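Local coordinates for putative lipoprotein GNA1162 (Neisseria meningitidis, PDB 4HRV) that is of uncertain function but, as a putative lipoprotein of the GNA1162-like family, is probably tethered to the bacterial envelope by a lipid and may bind lipids, at residues V87-V92 and R113-R118. The protein carries 3 engineered substitutions. Numbering follows the deposited sequence.
Sequences VLYITV and RLVDSR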
loop_
_atom_site.group_PDB
_atom_site.type_symbol
_atom_site.label_atom_id
_atom_site.label_comp_id
_atom_site.label_asym_id
_atom_site.label_seq_id
_atom_site.Cartn_x
_atom_site.Cartn_y
_atom_site.Cartn_z
ATOM N N VAL B 87 6.807 -17.777 11.028
ATOM C CA VAL B 87 7.156 -17.801 9.619
ATOM C C VAL B 87 6.180 -16.935 8.878
ATOM O O VAL B 87 4.967 -17.010 9.098
ATOM C CB VAL B 87 7.079 -19.232 9.024
ATOM C CG1 VAL B 87 7.608 -19.249 7.593
ATOM C CG2 VAL B 87 7.852 -20.203 9.897
ATOM N N LEU B 88 6.715 -16.107 7.992
ATOM C CA LEU B 88 5.888 -15.247 7.166
ATOM C C LEU B 88 5.825 -15.782 5.750
ATOM O O LEU B 88 6.852 -15.943 5.088
ATOM C CB LEU B 88 6.432 -13.813 7.195
ATOM C CG LEU B 88 5.680 -12.794 6.331
ATOM C CD1 LEU B 88 4.286 -12.528 6.896
ATOM C CD2 LEU B 88 6.487 -11.507 6.249
ATOM N N TYR B 89 4.613 -16.104 5.307
ATOM C CA TYR B 89 4.397 -16.614 3.959
ATOM C C TYR B 89 3.744 -15.536 3.088
ATOM O O TYR B 89 2.650 -15.055 3.396
ATOM C CB TYR B 89 3.477 -17.831 3.977
ATOM C CG TYR B 89 4.031 -19.024 4.732
ATOM C CD1 TYR B 89 3.574 -19.343 6.005
ATOM C CD2 TYR B 89 5.015 -19.841 4.161
ATOM C CE1 TYR B 89 4.088 -20.457 6.697
ATOM C CE2 TYR B 89 5.532 -20.940 4.853
ATOM C CZ TYR B 89 5.057 -21.245 6.105
ATOM O OH TYR B 89 5.578 -22.324 6.791
ATOM N N ILE B 90 4.397 -15.188 1.991
ATOM C CA ILE B 90 3.818 -14.223 1.050
ATOM C C ILE B 90 3.543 -14.898 -0.282
ATOM O O ILE B 90 4.366 -15.665 -0.766
ATOM C CB ILE B 90 4.775 -13.066 0.814
ATOM C CG1 ILE B 90 5.080 -12.363 2.146
ATOM C CG2 ILE B 90 4.202 -12.092 -0.226
ATOM C CD1 ILE B 90 6.243 -11.414 2.063
ATOM N N THR B 91 2.385 -14.607 -0.863
ATOM C CA THR B 91 2.029 -15.072 -2.195
ATOM C C THR B 91 1.590 -13.897 -3.085
ATOM O O THR B 91 0.693 -13.135 -2.726
ATOM C CB THR B 91 0.898 -16.116 -2.134
ATOM O OG1 THR B 91 1.334 -17.233 -1.362
ATOM C CG2 THR B 91 0.507 -16.593 -3.532
ATOM N N VAL B 92 2.254 -13.749 -4.225
ATOM C CA VAL B 92 1.834 -12.790 -5.238
ATOM C C VAL B 92 0.799 -13.462 -6.135
ATOM O O VAL B 92 1.098 -14.461 -6.803
ATOM C CB VAL B 92 3.020 -12.315 -6.094
ATOM C CG1 VAL B 92 2.519 -11.474 -7.299
ATOM C CG2 VAL B 92 3.990 -11.515 -5.247
ATOM N N ARG B 113 0.404 -14.470 5.326
ATOM C CA ARG B 113 -0.011 -14.923 6.631
ATOM C C ARG B 113 1.212 -15.167 7.501
ATOM O O ARG B 113 2.243 -15.634 7.019
ATOM C CB ARG B 113 -0.856 -16.193 6.513
ATOM C CG ARG B 113 -0.097 -17.414 6.039
ATOM C CD ARG B 113 -1.042 -18.585 5.793
ATOM N NE ARG B 113 -0.315 -19.853 5.739
ATOM C CZ ARG B 113 0.364 -20.266 4.673
ATOM N NH1 ARG B 113 0.398 -19.510 3.583
ATOM N NH2 ARG B 113 1.005 -21.423 4.696
ATOM N N LEU B 114 1.094 -14.833 8.783
ATOM C CA LEU B 114 2.167 -15.072 9.741
ATOM C C LEU B 114 1.777 -16.254 10.622
ATOM O O LEU B 114 0.717 -16.249 11.230
ATOM C CB LEU B 114 2.375 -13.852 10.632
ATOM C CG LEU B 114 3.590 -13.970 11.556
ATOM C CD1 LEU B 114 4.853 -13.881 10.720
ATOM C CD2 LEU B 114 3.596 -12.900 12.646
ATOM N N VAL B 115 2.617 -17.270 10.686
ATOM C CA VAL B 115 2.278 -18.424 11.509
ATOM C C VAL B 115 3.313 -18.738 12.579
ATOM O O VAL B 115 4.515 -18.615 12.370
ATOM C CB VAL B 115 1.994 -19.698 10.675
ATOM C CG1 VAL B 115 1.145 -19.372 9.488
ATOM C CG2 VAL B 115 3.285 -20.381 10.257
ATOM N N ASP B 116 2.814 -19.161 13.731
ATOM C CA ASP B 116 3.652 -19.602 14.826
ATOM C C ASP B 116 4.424 -20.833 14.355
ATOM O O ASP B 116 3.837 -21.796 13.883
ATOM C CB ASP B 116 2.762 -19.920 16.032
ATOM C CG ASP B 116 3.551 -20.367 17.257
ATOM O OD1 ASP B 116 4.452 -21.221 17.126
ATOM O OD2 ASP B 116 3.253 -19.860 18.359
ATOM N N SER B 117 5.745 -20.785 14.456
ATOM C CA SER B 117 6.570 -21.811 13.843
ATOM C C SER B 117 6.601 -23.088 14.676
ATOM O O SER B 117 6.995 -24.138 14.178
ATOM C CB SER B 117 7.993 -21.294 13.599
ATOM O OG SER B 117 8.653 -22.064 12.598
ATOM N N ARG B 118 6.176 -22.990 15.935
ATOM C CA ARG B 118 6.149 -24.144 16.831
ATOM C C ARG B 118 4.888 -25.009 16.686
ATOM O O ARG B 118 4.957 -26.226 16.821
ATOM C CB ARG B 118 6.340 -23.707 18.290
ATOM C CG ARG B 118 7.700 -23.081 18.560
ATOM C CD ARG B 118 7.873 -22.645 20.007
ATOM N NE ARG B 118 9.268 -22.340 20.322
ATOM C CZ ARG B 118 9.840 -21.153 20.139
ATOM N NH1 ARG B 118 9.141 -20.138 19.641
ATOM N NH2 ARG B 118 11.114 -20.977 20.459
#
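Val87 O accepts the backbone N-H of Val115 at 2.8 Å between O and N, nearly straight at 172°, and also takes a CA-H...O contact from Leu114. Val87 N returns a bond to Val115 O, closing one antiparallel hydrogen-bonded pair; in the next, Tyr89 N donates to Arg113 O at 3.0 Å and Arg113 N to Tyr89 O. Over this second pair the Arg113 guanidinium lies flat on the Tyr89 ring, planes 10° apart and centres 4.3 Å apart, a cation-pi stack shifted toward the ring's rim. CG of Arg113 sits between its backbone N and carbonyl carbon (chi1 68°), and the extended chain beyond carries the charge across to the tyrosine. Val87 CG1 covers the opposite ring face, while Val115 CG2 meets the ring edge 3.7 Å from Tyr89 CE1. On the other face of the sheet, Leu88 CB packs against Leu114 CD1 in the non-hydrogen-bonded pair. Where strand 104-116 ends, Asp116 OD1 accepts the N-H of Arg118, 2.7 Å from OD1 to N, an Asx turn. The contact closes the base of the hairpin 86-99/104-116, between strands 15-23 and 122-133; helix 75-82 packs on the Val87 and Tyr89 side, while Leu88 packs on Met144 and Leu114 on Leu141, both of the second subunit.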